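Local structure of adenylate cyclase (Hippeastrum hybrid cultivar, 6YP4) at residues L7-P12 and Q16-A21; L146-D151 and G175-F180. The protein acts mainly as a triphosphatase of the CYTH family, with magnesium in its nucleotide site, although it was originally named as an adenylyl cyclase. One frame throughout, in Å; residues are numbered along the deposited sequence.

Contact 1: L7-P12 and Q16-A21. With EDO (1,2-ethanediol), chain H.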
loop_
_atom_site.group_PDB
_atom_site.type_symbol
_atom_site.label_atom_id
_atom_site.label_comp_id
_atom_site.label_asym_id
_atom_site.label_seq_id
_atom_site.Cartn_x
_atom_site.Cartn_y
_atom_site.Cartn_z
ATOM N N LEU A 7 4.878 5.996 -16.941
ATOM C CA LEU A 7 5.853 5.889 -18.022
ATOM C C LEU A 7 5.806 4.485 -18.610
ATOM O O LEU A 7 5.637 3.507 -17.880
ATOM C CB LEU A 7 7.260 6.177 -17.515
ATOM C CG LEU A 7 7.430 7.381 -16.586
ATOM C CD1 LEU A 7 8.828 7.372 -15.985
ATOM C CD2 LEU A 7 7.185 8.690 -17.334
ATOM N N ARG A 8 5.963 4.372 -19.924
ATOM C CA ARG A 8 5.915 3.072 -20.582
ATOM C C ARG A 8 7.325 2.637 -20.972
ATOM O O ARG A 8 8.094 3.435 -21.507
ATOM C CB ARG A 8 5.006 3.128 -21.812
ATOM C CG ARG A 8 4.878 1.804 -22.552
ATOM C CD ARG A 8 3.910 1.921 -23.719
ATOM N NE ARG A 8 3.824 0.670 -24.460
ATOM C CZ ARG A 8 3.307 0.560 -25.679
ATOM N NH1 ARG A 8 2.821 1.631 -26.306
ATOM N NH2 ARG A 8 3.281 -0.624 -26.275
ATOM N N LEU A 9 7.670 1.355 -20.690
ATOM C CA LEU A 9 8.923 0.803 -21.196
ATOM C C LEU A 9 8.690 0.078 -22.528
ATOM O O LEU A 9 7.659 -0.587 -22.705
ATOM C CB LEU A 9 9.540 -0.167 -20.191
ATOM C CG LEU A 9 9.495 0.322 -18.741
ATOM C CD1 LEU A 9 10.140 -0.689 -17.844
ATOM C CD2 LEU A 9 10.226 1.635 -18.630
ATOM N N PRO A 10 9.657 0.145 -23.454
ATOM C CA PRO A 10 9.427 -0.410 -24.810
ATOM C C PRO A 10 9.520 -1.926 -24.940
ATOM O O PRO A 10 9.035 -2.463 -25.945
ATOM C CB PRO A 10 10.534 0.251 -25.661
ATOM C CG PRO A 10 11.589 0.678 -24.666
ATOM C CD PRO A 10 10.844 1.023 -23.394
ATOM N N SER A 11 10.154 -2.647 -24.026
ATOM C CA SER A 11 10.636 -3.968 -24.399
ATOM C C SER A 11 10.853 -4.800 -23.155
ATOM O O SER A 11 11.017 -4.250 -22.055
ATOM C CB SER A 11 11.951 -3.871 -25.187
ATOM O OG SER A 11 12.964 -3.397 -24.309
ATOM N N PRO A 12 10.898 -6.124 -23.292
ATOM C CA PRO A 12 11.338 -6.984 -22.181
ATOM C C PRO A 12 12.706 -6.621 -21.632
ATOM O O PRO A 12 12.909 -6.645 -20.414
ATOM C CB PRO A 12 11.355 -8.382 -22.812
ATOM C CG PRO A 12 10.281 -8.307 -23.887
ATOM C CD PRO A 12 10.442 -6.904 -24.458
ATOM N N GLN A 16 13.597 -5.828 -17.808
ATOM C CA GLN A 16 14.621 -6.575 -17.086
ATOM C C GLN A 16 15.632 -5.644 -16.428
ATOM O O GLN A 16 15.885 -5.740 -15.221
ATOM C CB GLN A 16 15.325 -7.537 -18.046
ATOM C CG GLN A 16 16.553 -8.238 -17.468
ATOM C CD GLN A 16 16.189 -9.301 -16.438
ATOM O OE1 GLN A 16 15.282 -10.112 -16.649
ATOM N NE2 GLN A 16 16.899 -9.303 -15.321
ATOM N N LEU A 17 16.239 -4.739 -17.205
ATOM C CA LEU A 17 17.313 -3.922 -16.644
ATOM C C LEU A 17 16.781 -2.935 -15.595
ATOM O O LEU A 17 17.442 -2.691 -14.579
ATOM C CB LEU A 17 18.073 -3.209 -17.759
ATOM C CG LEU A 17 18.928 -4.106 -18.661
ATOM C CD1 LEU A 17 19.549 -3.329 -19.811
ATOM C CD2 LEU A 17 20.002 -4.825 -17.890
ATOM N N LEU A 18 15.572 -2.390 -15.779
ATOM C CA LEU A 18 15.011 -1.549 -14.711
ATOM C C LEU A 18 14.711 -2.365 -13.456
ATOM O O LEU A 18 14.935 -1.895 -12.325
ATOM C CB LEU A 18 13.753 -0.838 -15.200
ATOM C CG LEU A 18 13.052 0.096 -14.209
ATOM C CD1 LEU A 18 14.006 1.075 -13.604
ATOM C CD2 LEU A 18 11.928 0.831 -14.900
ATOM N N SER A 19 14.196 -3.586 -13.641
ATOM C CA SER A 19 13.920 -4.468 -12.515
ATOM C C SER A 19 15.180 -4.703 -11.686
ATOM O O SER A 19 15.151 -4.619 -10.448
ATOM C CB SER A 19 13.328 -5.781 -13.043
ATOM O OG SER A 19 13.093 -6.722 -12.006
ATOM N N ASP A 20 16.308 -4.963 -12.365
ATOM C CA ASP A 20 17.595 -5.135 -11.695
ATOM C C ASP A 20 18.037 -3.855 -11.010
ATOM O O ASP A 20 18.587 -3.900 -9.903
ATOM C CB ASP A 20 18.677 -5.562 -12.697
ATOM C CG ASP A 20 18.426 -6.926 -13.281
ATOM O OD1 ASP A 20 17.781 -7.754 -12.599
ATOM O OD2 ASP A 20 18.878 -7.173 -14.425
ATOM N N ALA A 21 17.838 -2.703 -11.667
ATOM C CA ALA A 21 18.258 -1.432 -11.076
ATOM C C ALA A 21 17.508 -1.117 -9.788
ATOM O O ALA A 21 18.072 -0.478 -8.894
ATOM C CB ALA A 21 18.078 -0.289 -12.076
HETATM C C1 EDO H . 6.866 3.136 -26.423
HETATM O O1 EDO H . 6.627 1.721 -26.436
HETATM C C2 EDO H . 7.124 3.584 -24.995
HETATM O O2 EDO H . 8.363 3.034 -24.533
#
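Leu9 meets Leu18 in a small apolar contact between strand 2-9 and the helix that follows it, the chain turning back so that the helix lies against the strand it has just left. The touch is methyl to methyl, Leu9 CD1 to Leu18 CD2 at 3.8 Å, with the two side chains crossing at about a right angle. Leu18 holds CG anti to its own N (chi1 -179°), which brings CD2 over against Leu9, and both buried tips also rest on Leu150 of strand 147-155. In this CYTH fold, an antiparallel sheet curled into a tunnel, helix 12-22 packs on the outside of the wall. Ser11 is its N-cap, with OG accepting from the backbone N of Ala14. The first turn is tied by Gln16 N to Pro12 O, 2.8 Å and nearly straight at 167°. Gln16 CB lies close to that same carbonyl, while the amide swings away to Asp20: NE2 donates to OD2 at 3.0 Å, on the syn side of the carboxylate and almost in the amide's own plane. At the neighbouring Arg8, a 1,2-ethanediol, probably from the crystallisation liquor, donates from O2 to Arg8 O at 3.1 Å and sets O1 over one face of the guanidinium.

Contact 2: L146-D151 and G175-F180. With GCP (phosphomethylphosphonic acid guanylate ester), chain B; GCP (phosphomethylphosphonic acid guanylate ester), chain C.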
loop_
_atom_site.group_PDB
_atom_site.type_symbol
_atom_site.label_atom_id
_atom_site.label_comp_id
_atom_site.label_asym_id
_atom_site.label_seq_id
_atom_site.Cartn_x
_atom_site.Cartn_y
_atom_site.Cartn_z
ATOM N N LEU A 146 8.866 7.261 -1.679
ATOM C CA LEU A 146 8.041 7.099 -2.869
ATOM C C LEU A 146 7.916 5.627 -3.237
ATOM O O LEU A 146 8.881 4.862 -3.142
ATOM C CB LEU A 146 8.653 7.874 -4.042
ATOM C CG LEU A 146 8.744 9.400 -3.892
ATOM C CD1 LEU A 146 9.690 10.013 -4.935
ATOM C CD2 LEU A 146 7.346 10.020 -3.968
ATOM N N ILE A 147 6.712 5.238 -3.657
ATOM C CA ILE A 147 6.377 3.863 -4.007
ATOM C C ILE A 147 6.333 3.772 -5.525
ATOM O O ILE A 147 5.528 4.461 -6.164
ATOM C CB ILE A 147 5.031 3.438 -3.396
ATOM C CG1 ILE A 147 5.083 3.475 -1.853
ATOM C CG2 ILE A 147 4.587 2.101 -3.951
ATOM C CD1 ILE A 147 5.970 2.410 -1.274
ATOM N N LEU A 148 7.190 2.931 -6.095
ATOM C CA LEU A 148 7.201 2.660 -7.534
ATOM C C LEU A 148 6.556 1.313 -7.817
ATOM O O LEU A 148 6.811 0.332 -7.109
ATOM C CB LEU A 148 8.628 2.654 -8.078
ATOM C CG LEU A 148 9.535 3.862 -7.821
ATOM C CD1 LEU A 148 10.929 3.563 -8.333
ATOM C CD2 LEU A 148 8.993 5.151 -8.432
ATOM N N GLU A 149 5.724 1.263 -8.864
ATOM C CA GLU A 149 5.046 0.040 -9.280
ATOM C C GLU A 149 5.449 -0.264 -10.711
ATOM O O GLU A 149 5.159 0.531 -11.614
ATOM C CB GLU A 149 3.527 0.178 -9.182
ATOM C CG GLU A 149 2.981 0.123 -7.767
ATOM C CD GLU A 149 1.775 1.017 -7.599
ATOM O OE1 GLU A 149 1.959 2.247 -7.610
ATOM O OE2 GLU A 149 0.646 0.496 -7.480
ATOM N N LEU A 150 6.129 -1.392 -10.910
ATOM C CA LEU A 150 6.615 -1.826 -12.215
ATOM C C LEU A 150 5.721 -2.969 -12.677
ATOM O O LEU A 150 5.666 -4.022 -12.029
ATOM C CB LEU A 150 8.074 -2.266 -12.106
ATOM C CG LEU A 150 8.828 -2.687 -13.365
ATOM C CD1 LEU A 150 9.042 -1.484 -14.286
ATOM C CD2 LEU A 150 10.160 -3.337 -13.014
ATOM N N ASP A 151 5.016 -2.767 -13.786
ATOM C CA ASP A 151 3.954 -3.663 -14.210
ATOM C C ASP A 151 4.352 -4.427 -15.467
ATOM O O ASP A 151 4.996 -3.881 -16.365
ATOM C CB ASP A 151 2.657 -2.890 -14.489
ATOM C CG ASP A 151 1.954 -2.420 -13.224
ATOM O OD1 ASP A 151 2.055 -3.095 -12.153
ATOM O OD2 ASP A 151 1.256 -1.385 -13.322
ATOM N N GLY A 175 10.222 14.550 -12.594
ATOM C CA GLY A 175 11.611 14.901 -12.857
ATOM C C GLY A 175 12.589 13.936 -12.212
ATOM O O GLY A 175 13.533 13.464 -12.851
ATOM N N LEU A 176 12.373 13.625 -10.934
ATOM C CA LEU A 176 13.175 12.604 -10.264
ATOM C C LEU A 176 13.161 11.278 -11.027
ATOM O O LEU A 176 14.206 10.656 -11.248
ATOM C CB LEU A 176 12.647 12.391 -8.845
ATOM C CG LEU A 176 12.814 13.539 -7.849
ATOM C CD1 LEU A 176 12.234 13.158 -6.516
ATOM C CD2 LEU A 176 14.260 13.946 -7.678
ATOM N N LEU A 177 11.970 10.802 -11.394
ATOM C CA LEU A 177 11.855 9.485 -12.009
ATOM C C LEU A 177 12.497 9.472 -13.392
ATOM O O LEU A 177 13.249 8.550 -13.731
ATOM C CB LEU A 177 10.378 9.067 -12.075
ATOM C CG LEU A 177 10.043 7.630 -12.499
ATOM C CD1 LEU A 177 10.929 6.596 -11.808
ATOM C CD2 LEU A 177 8.571 7.296 -12.283
ATOM N N GLU A 178 12.224 10.492 -14.205
ATOM C CA GLU A 178 12.887 10.577 -15.503
ATOM C C GLU A 178 14.405 10.637 -15.351
ATOM O O GLU A 178 15.136 9.975 -16.099
ATOM C CB GLU A 178 12.371 11.784 -16.286
ATOM C CG GLU A 178 10.878 11.736 -16.632
ATOM C CD GLU A 178 10.509 12.677 -17.780
ATOM O OE1 GLU A 178 9.725 13.621 -17.553
ATOM O OE2 GLU A 178 10.987 12.441 -18.908
ATOM N N GLY A 179 14.897 11.425 -14.389
ATOM C CA GLY A 179 16.335 11.522 -14.176
ATOM C C GLY A 179 16.981 10.192 -13.823
ATOM O O GLY A 179 18.106 9.916 -14.233
ATOM N N PHE A 180 16.275 9.349 -13.062
ATOM C CA PHE A 180 16.817 8.041 -12.686
ATOM C C PHE A 180 16.829 7.093 -13.877
ATOM O O PHE A 180 17.783 6.331 -14.066
ATOM C CB PHE A 180 15.995 7.465 -11.527
ATOM C CG PHE A 180 16.329 6.035 -11.144
ATOM C CD1 PHE A 180 17.303 5.767 -10.187
ATOM C CD2 PHE A 180 15.611 4.968 -11.682
ATOM C CE1 PHE A 180 17.585 4.450 -9.798
ATOM C CE2 PHE A 180 15.886 3.643 -11.304
ATOM C CZ PHE A 180 16.875 3.387 -10.353
HETATM P PG GCP B . -3.017 1.645 -13.185
HETATM O O1G GCP B . -2.016 2.403 -14.005
HETATM O O2G GCP B . -2.806 0.155 -13.334
HETATM O O3G GCP B . -4.413 2.019 -13.618
HETATM C C3B GCP B . -2.773 2.105 -11.434
HETATM P PB GCP B . -4.057 1.238 -10.416
HETATM O O1B GCP B . -5.397 1.208 -11.091
HETATM O O2B GCP B . -3.591 -0.144 -10.028
HETATM O O3A GCP B . -4.195 2.144 -9.051
HETATM P PA GCP B . -4.997 1.529 -7.754
HETATM O O1A GCP B . -5.857 2.652 -7.202
HETATM O O2A GCP B . -5.875 0.400 -8.251
HETATM O "O5'" GCP B . -3.894 0.931 -6.623
HETATM C "C5'" GCP B . -2.517 1.246 -6.780
HETATM C "C4'" GCP B . -2.249 2.797 -6.569
HETATM O "O4'" GCP B . -2.965 3.401 -5.322
HETATM C "C3'" GCP B . -1.002 2.977 -6.356
HETATM O "O3'" GCP B . -0.535 4.131 -7.098
HETATM C "C2'" GCP B . -0.792 3.134 -4.700
HETATM O "O2'" GCP B . 0.208 4.162 -4.350
HETATM C "C1'" GCP B . -1.925 3.357 -4.154
HETATM N N9 GCP B . -2.255 2.238 -3.183
HETATM C C8 GCP B . -3.024 1.212 -3.565
HETATM N N7 GCP B . -3.165 0.363 -2.530
HETATM C C5 GCP B . -2.474 0.869 -1.496
HETATM C C6 GCP B . -2.276 0.415 -0.195
HETATM O O6 GCP B . -2.771 -0.602 0.162
HETATM N N1 GCP B . -1.529 1.124 0.653
HETATM C C2 GCP B . -0.961 2.290 0.244
HETATM N N2 GCP B . -0.165 2.979 1.257
HETATM N N3 GCP B . -1.152 2.734 -1.028
HETATM C C4 GCP B . -1.910 2.023 -1.897
HETATM P PG GCP C . 4.255 2.849 12.626
HETATM O O1G GCP C . 3.828 4.172 13.188
HETATM O O2G GCP C . 3.330 1.748 13.097
HETATM O O3G GCP C . 5.672 2.554 13.050
HETATM C C3B GCP C . 4.167 2.956 10.805
HETATM P PB GCP C . 4.771 1.354 10.093
HETATM O O1B GCP C . 5.952 0.806 10.841
HETATM O O2B GCP C . 3.648 0.351 10.002
HETATM O O3A GCP C . 5.262 1.728 8.570
HETATM P PA GCP C . 5.560 0.516 7.500
HETATM O O1A GCP C . 6.833 0.891 6.762
HETATM O O2A GCP C . 5.778 -0.755 8.295
HETATM O "O5'" GCP C . 4.238 0.317 6.468
HETATM C "C5'" GCP C . 3.221 1.310 6.463
HETATM C "C4'" GCP C . 3.760 2.689 5.887
HETATM O "O4'" GCP C . 4.604 2.547 4.583
HETATM C "C3'" GCP C . 2.764 3.420 5.561
HETATM O "O3'" GCP C . 2.992 4.786 5.990
HETATM C "C2'" GCP C . 2.559 3.279 3.903
HETATM O "O2'" GCP C . 2.195 4.561 3.267
HETATM C "C1'" GCP C . 3.612 2.769 3.392
HETATM N N9 GCP C . 3.271 1.450 2.725
HETATM C C8 GCP C . 3.439 0.294 3.378
HETATM N N7 GCP C . 3.067 -0.719 2.574
HETATM C C5 GCP C . 2.663 -0.184 1.411
HETATM C C6 GCP C . 2.181 -0.759 0.237
HETATM O O6 GCP C . 2.072 -1.937 0.154
HETATM N N1 GCP C . 1.843 0.015 -0.794
HETATM C C2 GCP C . 1.968 1.366 -0.698
HETATM N N2 GCP C . 1.567 2.111 -1.889
HETATM N N3 GCP C . 2.437 1.929 0.449
HETATM C C4 GCP C . 2.784 1.152 1.502
#
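Leu148 and Leu177 pair their methyls where strand 147-155 lies under helix 170-183, a purely apolar contact. Leu148 CD2 comes to 4.2 Å from Leu177 CD1, the two side chains sliding past each other in opposite directions. One residue earlier on the helix, Leu176 CD1 lies 4.3 Å from Leu146 CD1.

Side chains alternate here: Leu148 and Leu150, with Leu146 just ahead of the strand, turn to the helices, whereas Ile147 and Glu149 turn to the nucleotides. Ile147 is the one to follow. Its CB stands 4.0 Å from the exocyclic N2 of the guanine of GCP chain C. From there the branches part. CG2, anti to the backbone N, is nearest, at 3.7 Å from N2. CG1 lies about equally far from N2 and N3. The bend at chi2 (-69°) then carries the terminal CD1 to 4.0 Å from N3, with C2 a little farther. An alanine here would remove both branches beyond CB and is likely to open a gap beside the N2 and N3 side of that guanine.

Next along is Glu149, a ligand-pocket residue; in one of its two modelled conformers the carboxylate lies by the ribose of GCP chain B. Asp151 forms salt bridges with Arg137 and Lys195, both also in the pocket.

Strand 147-155 runs antiparallel between strands 127-141 and 158-166 in the tunnel wall. Helix 170-183 covers its outer side, Leu177 reaching on to Leu7 of strand 2-9, while Leu148 and Phe180 both touch Leu22 of helix 12-22.

Both contacts press a helix onto the outside of the same curled sheet, and their centres lie about 11 Å apart. Contact 2 is the buried one; contact 1 is half surface, its leucine pair buried but its Pro12 and Gln16 end exposed. The chemistry follows: contact 1 adds one helix-start hydrogen bond to its apolar pair, whereas contact 2 has methyls alone between its segments and polar groups on the nucleotide side of the strand. They also interlock, through Leu150 on the strand of contact 2 and Leu177 on its helix, and Leu18 packs on the Phe180 ring, joining the two helices and two strands in one apolar layer.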